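Local coordinates for protein Baccell_00875 (Bacteroides cellulosilyticus DSM 14838, PDB 5NO8) that probably acts as a polysaccharide lyase that removes the L-rhamnose caps linked to glucuronic acid on complex arabinogalactan proteins, at residues V368-G373 with D674-D679; G607-H612 with S656-Y661. One frame throughout, in Å; residues are numbered along the deposited sequence.

Contact 1: V368-G373 with D674-D679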
loop_
_atom_site.group_PDB
_atom_site.type_symbol
_atom_site.label_atom_id
_atom_site.label_comp_id
_atom_site.label_asym_id
_atom_site.label_seq_id
_atom_site.Cartn_x
_atom_site.Cartn_y
_atom_site.Cartn_z
ATOM N N VAL A 368 -15.332 16.308 2.692
ATOM C CA VAL A 368 -15.098 15.540 1.482
ATOM C C VAL A 368 -15.462 16.372 0.289
ATOM O O VAL A 368 -16.452 17.113 0.310
ATOM C CB VAL A 368 -15.924 14.223 1.506
ATOM C CG1 VAL A 368 -15.768 13.442 0.198
ATOM C CG2 VAL A 368 -15.492 13.372 2.677
ATOM N N TYR A 369 -14.672 16.252 -0.780
ATOM C CA TYR A 369 -14.873 17.050 -1.970
ATOM C C TYR A 369 -14.874 16.167 -3.193
ATOM O O TYR A 369 -14.035 15.263 -3.301
ATOM C CB TYR A 369 -13.735 18.075 -2.096
ATOM C CG TYR A 369 -13.930 19.149 -3.141
ATOM C CD1 TYR A 369 -14.626 20.320 -2.840
ATOM C CD2 TYR A 369 -13.381 19.030 -4.413
ATOM C CE1 TYR A 369 -14.785 21.315 -3.784
ATOM C CE2 TYR A 369 -13.539 20.019 -5.372
ATOM C CZ TYR A 369 -14.246 21.163 -5.044
ATOM O OH TYR A 369 -14.394 22.158 -5.960
ATOM N N ASP A 370 -15.790 16.452 -4.112
ATOM C CA ASP A 370 -15.918 15.705 -5.349
ATOM C C ASP A 370 -15.197 16.448 -6.442
ATOM O O ASP A 370 -15.666 17.510 -6.892
ATOM C CB ASP A 370 -17.399 15.509 -5.702
ATOM C CG ASP A 370 -17.606 14.612 -6.931
ATOM O OD1 ASP A 370 -16.702 14.453 -7.771
ATOM O OD2 ASP A 370 -18.695 14.036 -7.048
ATOM N N ASN A 371 -14.059 15.904 -6.872
ATOM C CA ASN A 371 -13.239 16.577 -7.896
ATOM C C ASN A 371 -13.841 16.556 -9.289
ATOM O O ASN A 371 -13.509 17.419 -10.087
ATOM C CB ASN A 371 -11.823 16.014 -7.935
ATOM C CG ASN A 371 -11.063 16.297 -6.651
ATOM O OD1 ASN A 371 -10.392 15.434 -6.115
ATOM N ND2 ASN A 371 -11.180 17.506 -6.161
ATOM N N GLU A 372 -14.720 15.598 -9.580
ATOM C CA GLU A 372 -15.458 15.607 -10.864
ATOM C C GLU A 372 -16.534 16.696 -10.920
ATOM O O GLU A 372 -16.688 17.358 -11.936
ATOM C CB GLU A 372 -16.074 14.238 -11.152
ATOM C CG GLU A 372 -15.019 13.178 -11.411
ATOM C CD GLU A 372 -15.578 11.753 -11.577
ATOM O OE1 GLU A 372 -16.605 11.384 -10.944
ATOM O OE2 GLU A 372 -14.932 10.982 -12.326
ATOM N N GLY A 373 -17.268 16.866 -9.830
ATOM C CA GLY A 373 -18.331 17.872 -9.734
ATOM C C GLY A 373 -17.850 19.244 -9.295
ATOM O O GLY A 373 -18.609 20.206 -9.380
ATOM N N ASP A 674 -8.936 7.863 -7.303
ATOM C CA ASP A 674 -10.337 8.061 -6.971
ATOM C C ASP A 674 -10.679 9.557 -6.942
ATOM O O ASP A 674 -9.886 10.354 -6.433
ATOM C CB ASP A 674 -10.687 7.426 -5.644
ATOM C CG ASP A 674 -12.182 7.381 -5.428
ATOM O OD1 ASP A 674 -12.727 8.425 -4.999
ATOM O OD2 ASP A 674 -12.783 6.325 -5.772
ATOM N N PRO A 675 -11.818 9.945 -7.534
ATOM C CA PRO A 675 -12.125 11.362 -7.658
ATOM C C PRO A 675 -12.581 12.095 -6.392
ATOM O O PRO A 675 -12.857 13.277 -6.495
ATOM C CB PRO A 675 -13.222 11.393 -8.711
ATOM C CG PRO A 675 -13.816 10.051 -8.717
ATOM C CD PRO A 675 -12.723 9.114 -8.348
ATOM N N TYR A 676 -12.690 11.421 -5.246
ATOM C CA TYR A 676 -12.944 12.119 -3.987
ATOM C C TYR A 676 -11.639 12.510 -3.330
ATOM O O TYR A 676 -10.735 11.687 -3.221
ATOM C CB TYR A 676 -13.726 11.274 -2.954
ATOM C CG TYR A 676 -15.236 11.179 -3.137
ATOM C CD1 TYR A 676 -15.928 11.952 -4.076
ATOM C CD2 TYR A 676 -15.983 10.317 -2.329
ATOM C CE1 TYR A 676 -17.319 11.865 -4.210
ATOM C CE2 TYR A 676 -17.370 10.219 -2.469
ATOM C CZ TYR A 676 -18.020 10.981 -3.415
ATOM O OH TYR A 676 -19.387 10.893 -3.583
ATOM N N ALA A 677 -11.574 13.747 -2.843
ATOM C CA ALA A 677 -10.652 14.086 -1.754
ATOM C C ALA A 677 -11.428 13.831 -0.464
ATOM O O ALA A 677 -12.485 14.440 -0.220
ATOM C CB ALA A 677 -10.216 15.525 -1.832
ATOM N N ASN A 678 -10.935 12.896 0.323
ATOM C CA ASN A 678 -11.584 12.504 1.537
ATOM C C ASN A 678 -10.613 12.693 2.690
ATOM O O ASN A 678 -10.578 13.777 3.285
ATOM C CB ASN A 678 -12.158 11.071 1.349
ATOM C CG ASN A 678 -12.993 10.628 2.518
ATOM O OD1 ASN A 678 -12.736 11.056 3.630
ATOM N ND2 ASN A 678 -14.010 9.758 2.280
ATOM N N ASP A 679 -9.792 11.693 2.987
ATOM C CA ASP A 679 -8.984 11.649 4.193
ATOM C C ASP A 679 -7.449 11.685 3.988
ATOM O O ASP A 679 -6.686 11.625 4.944
ATOM C CB ASP A 679 -9.402 10.414 5.063
ATOM C CG ASP A 679 -9.547 9.096 4.277
ATOM O OD1 ASP A 679 -9.728 9.071 3.022
ATOM O OD2 ASP A 679 -9.464 8.034 4.962
#
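Val-368 lays its CG1 methyl over one face of the Tyr-676 ring, 22° off the ring normal and displaced toward the rim, with CG1 of Val-368 4.0 Å from CD2 of Tyr-676; this is a CH-pi contact. Its chi1 of 176° sets CG1 anti to the backbone N and turns the other methyl, CG2, to the amide carbon CG of Asn-678 at 3.7 Å. The edge of the same tyrosine ring meets Asp-370, whose OD2 lies 3.8 Å from CE1 of Tyr-676, the carboxylate turned 75° from the ring plane. That oxygen has its main partner in Lys-602, which also pairs with Glu-372. On the way to its own salt bridges with Lys-602 and Arg-603, Glu-372 lays its extended chain across the pyrrolidine of Pro-675, CG of Glu-372 3.7 Å from CB of Pro-675.

The backbones run antiparallel. Tyr-369 and Ala-677 form a hydrogen-bonded pair: N of Tyr-369 reaches O of Ala-677 at 2.9 Å, and N of Ala-677 returns to O of Tyr-369. A third bond, from N of Asn-371 to O of Pro-675 at 2.9 Å, continues the ladder past the strand. Within segment 674-679, OD1 of Asp-674 accepts from N of Tyr-676 at 3.0 Å, an Asx turn.

Strand 369-370 and the end of strand 672-677 are the two inner members of a four-stranded antiparallel sheet, between 375-376 and 659-660; Asn-678, whose OD1 accepts from Arg-395 and whose ND2 donates to O of Phe-600, ties the strand end to helix 596-600, and helix 682-692 follows along the chain.

Contact 2: G607-H612 with S656-Y661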
loop_
_atom_site.group_PDB
_atom_site.type_symbol
_atom_site.label_atom_id
_atom_site.label_comp_id
_atom_site.label_asym_id
_atom_site.label_seq_id
_atom_site.Cartn_x
_atom_site.Cartn_y
_atom_site.Cartn_z
ATOM N N GLY A 607 -9.697 -3.306 -3.539
ATOM C CA GLY A 607 -8.503 -3.644 -4.293
ATOM C C GLY A 607 -7.314 -2.788 -3.917
ATOM O O GLY A 607 -7.456 -1.756 -3.231
ATOM N N ASP A 608 -6.142 -3.192 -4.392
ATOM C CA ASP A 608 -4.863 -2.593 -3.967
ATOM C C ASP A 608 -4.847 -1.090 -4.197
ATOM O O ASP A 608 -5.092 -0.645 -5.309
ATOM C CB ASP A 608 -3.679 -3.163 -4.734
ATOM C CG ASP A 608 -3.461 -4.659 -4.500
ATOM O OD1 ASP A 608 -4.162 -5.251 -3.672
ATOM O OD2 ASP A 608 -2.582 -5.209 -5.175
ATOM N N THR A 609 -4.570 -0.336 -3.136
ATOM C CA THR A 609 -4.466 1.111 -3.181
ATOM C C THR A 609 -2.990 1.369 -2.923
ATOM O O THR A 609 -2.466 1.056 -1.836
ATOM C CB THR A 609 -5.291 1.753 -2.042
ATOM O OG1 THR A 609 -4.902 1.127 -0.805
ATOM C CG2 THR A 609 -6.714 1.523 -2.248
ATOM N N PHE A 610 -2.291 1.869 -3.936
ATOM C CA PHE A 610 -0.874 2.120 -3.841
ATOM C C PHE A 610 -0.559 3.476 -4.467
ATOM O O PHE A 610 -0.535 3.571 -5.688
ATOM C CB PHE A 610 -0.099 1.072 -4.612
ATOM C CG PHE A 610 0.096 -0.233 -3.911
ATOM C CD1 PHE A 610 0.879 -0.328 -2.766
ATOM C CD2 PHE A 610 -0.354 -1.416 -4.499
ATOM C CE1 PHE A 610 1.157 -1.556 -2.187
ATOM C CE2 PHE A 610 -0.112 -2.639 -3.905
ATOM C CZ PHE A 610 0.644 -2.717 -2.754
ATOM N N PRO A 611 -0.319 4.527 -3.686
ATOM C CA PRO A 611 -0.330 4.532 -2.241
ATOM C C PRO A 611 -1.693 4.817 -1.691
ATOM O O PRO A 611 -2.573 5.363 -2.385
ATOM C CB PRO A 611 0.656 5.655 -1.906
ATOM C CG PRO A 611 0.498 6.620 -3.020
ATOM C CD PRO A 611 0.073 5.840 -4.233
ATOM N N HIS A 612 -1.902 4.327 -0.469
ATOM C CA HIS A 612 -2.914 4.842 0.378
ATOM C C HIS A 612 -2.190 5.597 1.476
ATOM O O HIS A 612 -1.207 5.144 2.003
ATOM C CB HIS A 612 -3.751 3.743 0.986
ATOM C CG HIS A 612 -4.839 4.266 1.849
ATOM N ND1 HIS A 612 -4.723 4.339 3.215
ATOM C CD2 HIS A 612 -6.023 4.841 1.534
ATOM C CE1 HIS A 612 -5.825 4.878 3.709
ATOM N NE2 HIS A 612 -6.628 5.182 2.707
ATOM N N SER A 656 -6.496 13.187 -4.030
ATOM C CA SER A 656 -7.246 11.927 -4.162
ATOM C C SER A 656 -7.095 11.042 -2.928
ATOM O O SER A 656 -6.001 10.882 -2.402
ATOM C CB SER A 656 -6.771 11.172 -5.404
ATOM O OG SER A 656 -7.365 9.881 -5.444
ATOM N N CYS A 657 -8.196 10.388 -2.543
ATOM C CA CYS A 657 -8.193 9.496 -1.384
ATOM C C CYS A 657 -7.524 8.147 -1.605
ATOM O O CYS A 657 -7.234 7.473 -0.625
ATOM C CB CYS A 657 -9.616 9.296 -0.839
ATOM S SG CYS A 657 -10.696 8.373 -1.915
ATOM N N ALA A 658 -7.266 7.757 -2.860
ATOM C CA ALA A 658 -6.608 6.473 -3.149
ATOM C C ALA A 658 -6.265 6.330 -4.631
ATOM O O ALA A 658 -7.032 6.766 -5.477
ATOM C CB ALA A 658 -7.535 5.318 -2.763
ATOM N N TYR A 659 -5.114 5.727 -4.910
ATOM C CA TYR A 659 -4.772 5.315 -6.244
ATOM C C TYR A 659 -5.082 3.811 -6.334
ATOM O O TYR A 659 -4.429 3.008 -5.693
ATOM C CB TYR A 659 -3.302 5.548 -6.582
ATOM C CG TYR A 659 -3.002 5.181 -8.014
ATOM C CD1 TYR A 659 -3.445 5.995 -9.063
ATOM C CD2 TYR A 659 -2.389 3.974 -8.339
ATOM C CE1 TYR A 659 -3.242 5.650 -10.397
ATOM C CE2 TYR A 659 -2.179 3.620 -9.668
ATOM C CZ TYR A 659 -2.603 4.466 -10.697
ATOM O OH TYR A 659 -2.376 4.126 -12.013
ATOM N N MET A 660 -6.038 3.455 -7.175
ATOM C CA MET A 660 -6.415 2.057 -7.405
ATOM C C MET A 660 -5.409 1.487 -8.408
ATOM O O MET A 660 -5.427 1.839 -9.578
ATOM C CB MET A 660 -7.861 1.950 -7.925
ATOM C CG MET A 660 -8.915 2.628 -7.056
ATOM S SD MET A 660 -8.861 2.052 -5.365
ATOM C CE MET A 660 -8.964 0.274 -5.532
ATOM N N TYR A 661 -4.545 0.595 -7.938
ATOM C CA TYR A 661 -3.308 0.247 -8.632
ATOM C C TYR A 661 -3.377 -0.852 -9.727
ATOM O O TYR A 661 -2.758 -0.686 -10.785
ATOM C CB TYR A 661 -2.206 -0.071 -7.609
ATOM C CG TYR A 661 -0.862 -0.274 -8.233
ATOM C CD1 TYR A 661 -0.031 0.811 -8.525
ATOM C CD2 TYR A 661 -0.415 -1.544 -8.582
ATOM C CE1 TYR A 661 1.190 0.618 -9.150
ATOM C CE2 TYR A 661 0.812 -1.741 -9.194
ATOM C CZ TYR A 661 1.604 -0.654 -9.470
ATOM O OH TYR A 661 2.798 -0.848 -10.082
HETATM O O HOH W 1 -8.879 6.678 1.703
#
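The Phe-610 ring turns an edge to the face of Tyr-661, a T-shaped pair with centroids 5.6 Å apart and planes at 83°. CB of Tyr-661 lies near the plane of the Phe-610 ring, at its edge, and 3.8 Å from CB of Phe-610. With CG of Tyr-661 anti to the backbone N (chi1 -173°), its ring is carried past the phenylalanine CB to receive that edge; His-586 meets Tyr-661 edge-to-face as well, and Tyr-200 of strand 199-203 touches both side chains. The Tyr-659 ring has CD1 of Tyr-661 at its edge, while CD2 of Tyr-659 comes within 3.3 Å of O of Phe-610. Replacing Tyr-661 with an alanine is likely to leave the Phe-610 edge without the ring face it meets and His-586 without its edge-to-face partner.

The imidazole of His-612 holds a water in its plane: NE2 of His-612 is 2.9 Å from the water, which donates to O of Cys-657. A bound glycerol, probably from the crystallisation liquor, lies about 5 Å from the His-612 side chain.

Here a loop between helices 596-600 and 615-629, with a cis peptide before Pro-611, is joined by a single beta bridge, Thr-609 with Met-660, to 659-660, an outermost strand of the four-stranded sheet. N of Tyr-661 gives a nearly straight bond to O of Asp-608 (3.0 Å, 176°), and N of Phe-610 donates to O of Tyr-659, which also receives the CA-H of Thr-609.

Thr-609 and Met-660 lie side by side, CG2 of Thr-609 3.8 Å from SD of Met-660; bends at chi2 and chi3 of Met-660 bring its CE to O of Gly-607 at 3.4 Å. OD2 of Asp-608 is held by Arg-215 and Tyr-200.

In the fold
Both contacts reach one four-stranded antiparallel sheet: contact 1 joins its two inner strands, whereas contact 2 attaches a loop to the edge strand 659-660. Their centres lie about 13 Å apart, and they touch where Asp-674 probably bonds to Ser-656 and Ala-658. Contact 2 is deeper, its centre about 7 Å from the chain centre against about 20 Å for contact 1, and none of its touching residues is exposed; contact 1 is mostly buried but has Glu-372 at the surface. Contact 2 pairs two aromatic rings and includes a bridging water, while contact 1 has acidic side chains paired with Lys-602 and Arg-603. Along the chain, contact 2 nests within the largely helical span closed by contact 1.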